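Local coordinates for ATP-dependent Clp protease adapter protein CLPS1, chloroplastic (PDB 7D34) that acts as a small adapter of the ClpC chaperone, recognising N-degrons and probably selecting substrates for the chloroplast Clp protease, at residues F14-R17 and E18-V21; A36-I39 and M40-A43. All coordinates share one frame; numbering follows the deposited sequence.

Interaction 1: residues F14-R17 and E18-V21. With ALA (alanine), chain E; PHE (phenylalanine), chain D.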
ATOM      1  N   PHE A  14       0.080  12.250 -14.564  1.00 28.12           N
ATOM      2  CA  PHE A  14      -0.479  12.253 -15.910  1.00 32.01           C
ATOM      3  C   PHE A  14      -1.863  11.629 -15.987  1.00 29.28           C
ATOM      4  O   PHE A  14      -2.743  12.164 -16.670  1.00 31.09           O
ATOM      5  CB  PHE A  14       0.467  11.526 -16.874  1.00 34.84           C
ATOM      6  CG  PHE A  14       1.790  12.204 -17.032  1.00 32.39           C
ATOM      7  CD1 PHE A  14       1.978  13.162 -18.015  1.00 35.18           C
ATOM      8  CD2 PHE A  14       2.842  11.906 -16.183  1.00 34.22           C
ATOM      9  CE1 PHE A  14       3.190  13.801 -18.151  1.00 37.33           C
ATOM     10  CE2 PHE A  14       4.057  12.543 -16.319  1.00 35.37           C
ATOM     11  CZ  PHE A  14       4.219  13.492 -17.301  1.00 33.18           C
ATOM     12  N   ASN A  15      -2.075  10.495 -15.331  1.00 30.31           N
ATOM     13  CA  ASN A  15      -3.329   9.768 -15.422  1.00 29.28           C
ATOM     14  C   ASN A  15      -4.402  10.349 -14.510  1.00 30.27           C
ATOM     15  O   ASN A  15      -4.123  10.845 -13.412  1.00 25.48           O
ATOM     16  CB  ASN A  15      -3.095   8.307 -15.052  1.00 30.64           C
ATOM     17  CG  ASN A  15      -2.261   7.581 -16.076  1.00 31.24           C
ATOM     18  OD1 ASN A  15      -2.670   7.408 -17.236  1.00 25.10           O
ATOM     19  ND2 ASN A  15      -1.053   7.197 -15.673  1.00 33.27           N
ATOM     20  N   LYS A  16      -5.644  10.263 -14.975  1.00 29.93           N
ATOM     21  CA  LYS A  16      -6.770  10.769 -14.217  1.00 31.89           C
ATOM     22  C   LYS A  16      -7.220   9.710 -13.212  1.00 28.37           C
ATOM     23  O   LYS A  16      -7.074   8.505 -13.448  1.00 24.16           O
ATOM     24  CB  LYS A  16      -7.932  11.108 -15.154  1.00 30.49           C
ATOM     25  CG  LYS A  16      -7.640  12.149 -16.242  1.00 37.70           C
ATOM     26  CD  LYS A  16      -6.637  11.662 -17.305  1.00 44.32           C
ATOM     27  CE  LYS A  16      -7.066  10.394 -18.067  1.00 45.02           C
ATOM     28  NZ  LYS A  16      -5.863   9.699 -18.562  1.00 40.83           N
ATOM     29  N   ARG A  17      -7.773  10.161 -12.080  1.00 27.02           N
ATOM     30  CA  ARG A  17      -8.176   9.199 -11.058  1.00 26.56           C
ATOM     31  C   ARG A  17      -9.082   8.119 -11.633  1.00 27.36           C
ATOM     32  O   ARG A  17      -8.888   6.936 -11.364  1.00 23.05           O
ATOM     33  CB  ARG A  17      -8.870   9.889  -9.883  1.00 24.77           C
ATOM     34  CG  ARG A  17      -8.045  10.968  -9.175  1.00 26.63           C
ATOM     35  CD  ARG A  17      -8.962  11.791  -8.289  1.00 28.48           C
ATOM     36  NE  ARG A  17      -9.198  11.083  -7.021  1.00 26.83           N
ATOM     37  CZ  ARG A  17      -8.295  10.934  -6.055  1.00 28.46           C
ATOM     38  NH1 ARG A  17      -8.610  10.257  -4.956  1.00 29.61           N
ATOM     39  NH2 ARG A  17      -7.076  11.446  -6.207  1.00 28.27           N
ATOM     40  N   GLU A  18     -10.055   8.505 -12.453  1.00 25.07           N
ATOM     41  CA  GLU A  18     -11.016   7.538 -12.974  1.00 25.20           C
ATOM     42  C   GLU A  18     -10.331   6.570 -13.924  1.00 23.10           C
ATOM     43  O   GLU A  18     -10.650   5.381 -13.933  1.00 21.68           O
ATOM     44  CB  GLU A  18     -12.197   8.212 -13.696  1.00 27.95           C
ATOM     45  CG  GLU A  18     -13.197   7.158 -14.188  1.00 32.59           C
ATOM     46  CD  GLU A  18     -14.404   7.731 -14.918  1.00 38.06           C
ATOM     47  OE1 GLU A  18     -14.314   8.891 -15.392  1.00 35.52           O
ATOM     48  OE2 GLU A  18     -15.442   7.029 -14.985  1.00 37.38           O
ATOM     49  N   TYR A  19      -9.399   7.066 -14.751  1.00 26.85           N
ATOM     50  CA  TYR A  19      -8.664   6.172 -15.646  1.00 27.38           C
ATOM     51  C   TYR A  19      -7.866   5.131 -14.869  1.00 24.12           C
ATOM     52  O   TYR A  19      -7.865   3.947 -15.229  1.00 20.42           O
ATOM     53  CB  TYR A  19      -7.704   6.950 -16.559  1.00 22.68           C
ATOM     54  CG  TYR A  19      -6.962   6.063 -17.543  1.00 27.93           C
ATOM     55  CD1 TYR A  19      -7.645   5.427 -18.562  1.00 31.03           C
ATOM     56  CD2 TYR A  19      -5.591   5.835 -17.419  1.00 26.67           C
ATOM     57  CE1 TYR A  19      -6.977   4.616 -19.446  1.00 30.29           C
ATOM     58  CE2 TYR A  19      -4.930   5.036 -18.271  1.00 26.76           C
ATOM     59  CZ  TYR A  19      -5.608   4.426 -19.295  1.00 30.64           C
ATOM     60  OH  TYR A  19      -4.883   3.621 -20.134  1.00 30.39           O
ATOM     61  N   VAL A  20      -7.143   5.563 -13.826  1.00 24.64           N
ATOM     62  CA  VAL A  20      -6.403   4.629 -12.976  1.00 22.57           C
ATOM     63  C   VAL A  20      -7.324   3.506 -12.513  1.00 22.70           C
ATOM     64  O   VAL A  20      -6.976   2.318 -12.587  1.00 27.49           O
ATOM     65  CB  VAL A  20      -5.766   5.363 -11.779  1.00 28.84           C
ATOM     66  CG1 VAL A  20      -5.100   4.372 -10.853  1.00 28.55           C
ATOM     67  CG2 VAL A  20      -4.747   6.423 -12.185  1.00 30.94           C
ATOM     68  N   VAL A  21      -8.524   3.864 -12.040  1.00 24.75           N
ATOM     69  CA  VAL A  21      -9.474   2.858 -11.568  1.00 24.20           C
ATOM     70  C   VAL A  21      -9.877   1.916 -12.691  1.00 25.94           C
ATOM     71  O   VAL A  21      -9.978   0.699 -12.486  1.00 25.71           O
ATOM     72  CB  VAL A  21     -10.704   3.554 -10.965  1.00 21.18           C
ATOM     73  CG1 VAL A  21     -11.762   2.582 -10.517  1.00 25.90           C
ATOM     74  CG2 VAL A  21     -10.244   4.309  -9.753  1.00 21.03           C
TER
HETATM   75  N   ALA E 203      -4.324  12.961 -11.548  1.00 37.44           N
HETATM   76  CA  ALA E 203      -5.010  14.214 -11.882  1.00 33.79           C
HETATM   77  C   ALA E 203      -6.535  14.194 -11.669  1.00 37.91           C
HETATM   78  O   ALA E 203      -7.174  13.135 -11.640  1.00 37.66           O
HETATM   79  CB  ALA E 203      -4.700  14.592 -13.341  1.00 27.09           C
HETATM   80  N   PHE D 202      -2.129  11.503  -9.007  1.00 44.22           N
HETATM   81  CA  PHE D 202      -3.082  11.399 -10.151  1.00 41.16           C
HETATM   82  C   PHE D 202      -3.882  12.694 -10.317  1.00 38.68           C
HETATM   83  O   PHE D 202      -4.103  13.427  -9.344  1.00 42.17           O
HETATM   84  CB  PHE D 202      -4.024  10.204  -9.945  1.00 35.59           C
HETATM   85  CG  PHE D 202      -3.310   8.898  -9.656  1.00 31.36           C
HETATM   86  CD1 PHE D 202      -2.375   8.387 -10.548  1.00 34.15           C
HETATM   87  CD2 PHE D 202      -3.581   8.181  -8.498  1.00 27.09           C
HETATM   88  CE1 PHE D 202      -1.717   7.181 -10.283  1.00 32.55           C
HETATM   89  CE2 PHE D 202      -2.932   6.978  -8.232  1.00 23.32           C
HETATM   90  CZ  PHE D 202      -2.000   6.477  -9.129  1.00 25.39           C

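Interaction 2: residues A36-I39 and M40-A43. With PHE (phenylalanine), chain D.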
ATOM      1  N   ALA A  36     -10.419  -1.022  -6.359  1.00 23.45           N
ATOM      2  CA  ALA A  36      -9.660  -0.188  -7.296  1.00 22.22           C
ATOM      3  C   ALA A  36      -9.562   1.256  -6.833  1.00 19.40           C
ATOM      4  O   ALA A  36      -8.512   1.903  -6.975  1.00 20.83           O
ATOM      5  CB  ALA A  36     -10.317  -0.186  -8.678  1.00 21.33           C
ATOM      6  N   VAL A  37     -10.671   1.799  -6.341  1.00 22.16           N
ATOM      7  CA  VAL A  37     -10.647   3.176  -5.881  1.00 24.84           C
ATOM      8  C   VAL A  37      -9.741   3.289  -4.671  1.00 25.28           C
ATOM      9  O   VAL A  37      -9.062   4.304  -4.496  1.00 21.23           O
ATOM     10  CB  VAL A  37     -12.060   3.701  -5.555  1.00 26.84           C
ATOM     11  CG1 VAL A  37     -12.850   3.943  -6.852  1.00 34.14           C
ATOM     12  CG2 VAL A  37     -12.797   2.787  -4.540  1.00 32.28           C
ATOM     13  N   ASN A  38      -9.730   2.260  -3.797  1.00 28.12           N
ATOM     14  CA  ASN A  38      -8.840   2.278  -2.630  1.00 28.08           C
ATOM     15  C   ASN A  38      -7.385   2.337  -3.056  1.00 26.34           C
ATOM     16  O   ASN A  38      -6.602   3.128  -2.520  1.00 26.82           O
ATOM     17  CB  ASN A  38      -9.033   1.049  -1.717  1.00 30.22           C
ATOM     18  CG  ASN A  38     -10.217   1.200  -0.771  1.00 29.93           C
ATOM     19  OD1 ASN A  38     -11.026   2.097  -0.970  1.00 32.05           O
ATOM     20  ND2 ASN A  38     -10.327   0.337   0.256  1.00 38.68           N
ATOM     21  N   ILE A  39      -7.009   1.475  -4.002  1.00 25.22           N
ATOM     22  CA  ILE A  39      -5.636   1.419  -4.490  1.00 23.86           C
ATOM     23  C   ILE A  39      -5.252   2.758  -5.105  1.00 26.68           C
ATOM     24  O   ILE A  39      -4.200   3.320  -4.808  1.00 21.48           O
ATOM     25  CB  ILE A  39      -5.468   0.249  -5.484  1.00 28.99           C
ATOM     26  CG1 ILE A  39      -5.794  -1.087  -4.800  1.00 27.36           C
ATOM     27  CG2 ILE A  39      -4.031   0.155  -6.020  1.00 25.55           C
ATOM     28  CD1 ILE A  39      -5.810  -2.345  -5.681  1.00 28.05           C
ATOM     29  N   MET A  40      -6.078   3.276  -5.998  1.00 29.16           N
ATOM     30  CA  MET A  40      -5.811   4.588  -6.562  1.00 25.93           C
ATOM     31  C   MET A  40      -5.663   5.668  -5.478  1.00 24.57           C
ATOM     32  O   MET A  40      -4.688   6.438  -5.486  1.00 23.28           O
ATOM     33  CB  MET A  40      -6.923   4.898  -7.539  1.00 23.80           C
ATOM     34  CG  MET A  40      -6.768   6.267  -8.137  1.00 26.56           C
ATOM     35  SD  MET A  40      -7.447   7.692  -7.253  1.00 29.65           S
ATOM     36  CE  MET A  40      -9.170   7.298  -7.180  1.00 20.03           C
ATOM     37  N   GLN A  41      -6.601   5.698  -4.514  1.00 27.77           N
ATOM     38  CA  GLN A  41      -6.540   6.649  -3.402  1.00 28.13           C
ATOM     39  C   GLN A  41      -5.211   6.524  -2.653  1.00 29.68           C
ATOM     40  O   GLN A  41      -4.512   7.520  -2.421  1.00 26.04           O
ATOM     41  CB  GLN A  41      -7.730   6.408  -2.467  1.00 27.75           C
ATOM     42  CG  GLN A  41      -8.993   7.215  -2.850  1.00 29.27           C
ATOM     43  CD  GLN A  41     -10.240   6.692  -2.204  1.00 35.28           C
ATOM     44  OE1 GLN A  41     -10.178   5.808  -1.365  1.00 40.18           O
ATOM     45  NE2 GLN A  41     -11.393   7.224  -2.606  1.00 37.09           N
ATOM     46  N   GLU A  42      -4.803   5.289  -2.352  1.00 28.96           N
ATOM     47  CA  GLU A  42      -3.613   5.057  -1.542  1.00 32.23           C
ATOM     48  C   GLU A  42      -2.341   5.456  -2.274  1.00 31.93           C
ATOM     49  O   GLU A  42      -1.419   5.995  -1.667  1.00 28.13           O
ATOM     50  CB  GLU A  42      -3.545   3.582  -1.165  1.00 30.97           C
ATOM     51  CG  GLU A  42      -4.460   3.240  -0.007  1.00 35.14           C
ATOM     52  CD  GLU A  42      -4.283   4.208   1.198  1.00 43.67           C
ATOM     53  OE1 GLU A  42      -3.290   4.068   1.953  1.00 45.21           O
ATOM     54  OE2 GLU A  42      -5.154   5.092   1.400  1.00 44.92           O
ATOM     55  N   ALA A  43      -2.244   5.164  -3.568  1.00 28.73           N
ATOM     56  CA  ALA A  43      -1.074   5.592  -4.333  1.00 20.89           C
ATOM     57  C   ALA A  43      -1.019   7.107  -4.434  1.00 25.97           C
ATOM     58  O   ALA A  43       0.058   7.704  -4.367  1.00 27.03           O
ATOM     59  CB  ALA A  43      -1.092   4.958  -5.725  1.00 21.43           C
TER
HETATM   60  N   PHE D 202      -2.129  11.503  -9.007  1.00 44.22           N
HETATM   61  CA  PHE D 202      -3.082  11.399 -10.151  1.00 41.16           C
HETATM   62  C   PHE D 202      -3.882  12.694 -10.317  1.00 38.68           C
HETATM   63  O   PHE D 202      -4.103  13.427  -9.344  1.00 42.17           O
HETATM   64  CB  PHE D 202      -4.024  10.204  -9.945  1.00 35.59           C
HETATM   65  CG  PHE D 202      -3.310   8.898  -9.656  1.00 31.36           C
HETATM   66  CD1 PHE D 202      -2.375   8.387 -10.548  1.00 34.15           C
HETATM   67  CD2 PHE D 202      -3.581   8.181  -8.498  1.00 27.09           C
HETATM   68  CE1 PHE D 202      -1.717   7.181 -10.283  1.00 32.55           C
HETATM   69  CE2 PHE D 202      -2.932   6.978  -8.232  1.00 23.32           C
HETATM   70  CZ  PHE D 202      -2.000   6.477  -9.129  1.00 25.39           C

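Interaction 1: residues F14-R17 and E18-V21
N15 and K16 lie against Y19 and V20 at the start of helix 17-27, where the ClpS fold grips the backbone of a bound peptide beginning Phe-Ala. K16 is the N-cap: its carbonyl O receives V20 N at 3.0 Å in an almost straight bond (N-H...O 173°), and R17 O takes V21 N one step on. A first-turn amide lacks a helical acceptor, and here R17 N turns outward to donate to the peptide Ala O at 3.1 Å. On the same edge of the peptide, N15 O accepts the Ala N at 2.8 Å, so one peptide residue has both its N-H and its C=O bound by the loop running into the helix. The partial positive charge of the helix start may strengthen the hold on the Ala carbonyl. The N15 side chain works in the opposite direction, with ND2 donating to D12 OD2 and G70 O; held this way, its OD1 rests 3.3 Å from Y19 CD2, the amide plane only 22° from that of the ring. Y19 OH is satisfied by N69 O. K16 curls back through bends at chi2 and chi3, which bring its aliphatic CE to 3.8 Å from Y19 CB while NZ stays oblique to the ring, its polar end on an exposed surface. R17 CG passes beside the Ala O as its guanidinium continues toward helix 33-46. V20 forms part of the apolar lining of the pocket for the N-terminal Phe. With CG1 anti to the backbone N (chi1 176°), its other methyl leans back toward the peptide, and CG2 meets the Phe ring at CD1, 3.5 Å away, also touching N15 CB.

Interaction 2: residues A36-I39 and M40-A43
M40 follows A36 by one turn of helix 33-46, its amide bonded to A36 O and its CB against the same carbonyl; M40 and A43 line the ClpS pocket for the N-terminal Phe of the bound peptide. The backbone is regular: the amides of M40, Q41, E42 and A43 donate in order to the carbonyls of A36, V37, N38 and I39, with M40 N to A36 O at 3.0 Å. Packing is tight on the pocket side. The Phe ring meets M40 CG with its CD2 at 3.7 Å, and its CE2 approaches both M40 O, at 3.3 Å, and A43 CB, at 3.7 Å. M40 holds this position with CG anti to the backbone N (chi1 178°), then folds at chi2 and chi3, bringing SD to 4.1 Å from CD2 of the Phe and CE back to 4.0 Å from V37 O. V37 and Q41, by contrast, lie on the partly exposed side; there Q41 CB and CG still touch the V37 carbonyl, CB at 3.2 Å from V37 O. N38 and E42 instead look to the subunit interface. N38 ND2 is hydrogen-bonded to E42 OE2 of the second subunit and also meets Q41 of the second subunit, while in this chain E42 CG sits 3.3 Å from N38 O. I39 turns inward onto L9 of strand 5-10 and A49 and V51 of strand 48-54, A43 covers L9 and A49, and A36 rests on V21 of helix 17-27, setting the helix between the sheet and its neighbouring helix.

In the fold
Interactions 1 and 2 lie on successive helices that meet directly: V20 CG1 packs on M40 CG at 3.7 Å, A36 on V21, and the R17 guanidinium lies over the M40 sulfur, with R17 CZ to SD at 3.6 Å. Both give carbon contacts to the Phe ring, V20 from one and M40 and A43 from the other. Interaction 1, partly buried at a helix start, adds backbone bonds to the Ala. Interaction 2 is buried in mid-helix, where the backbone amides are spent on helical bonds. N11, D12 and H44 add hydrogen bonds to the Phe. Of the two interactions, the second subunit touches interaction 2 alone.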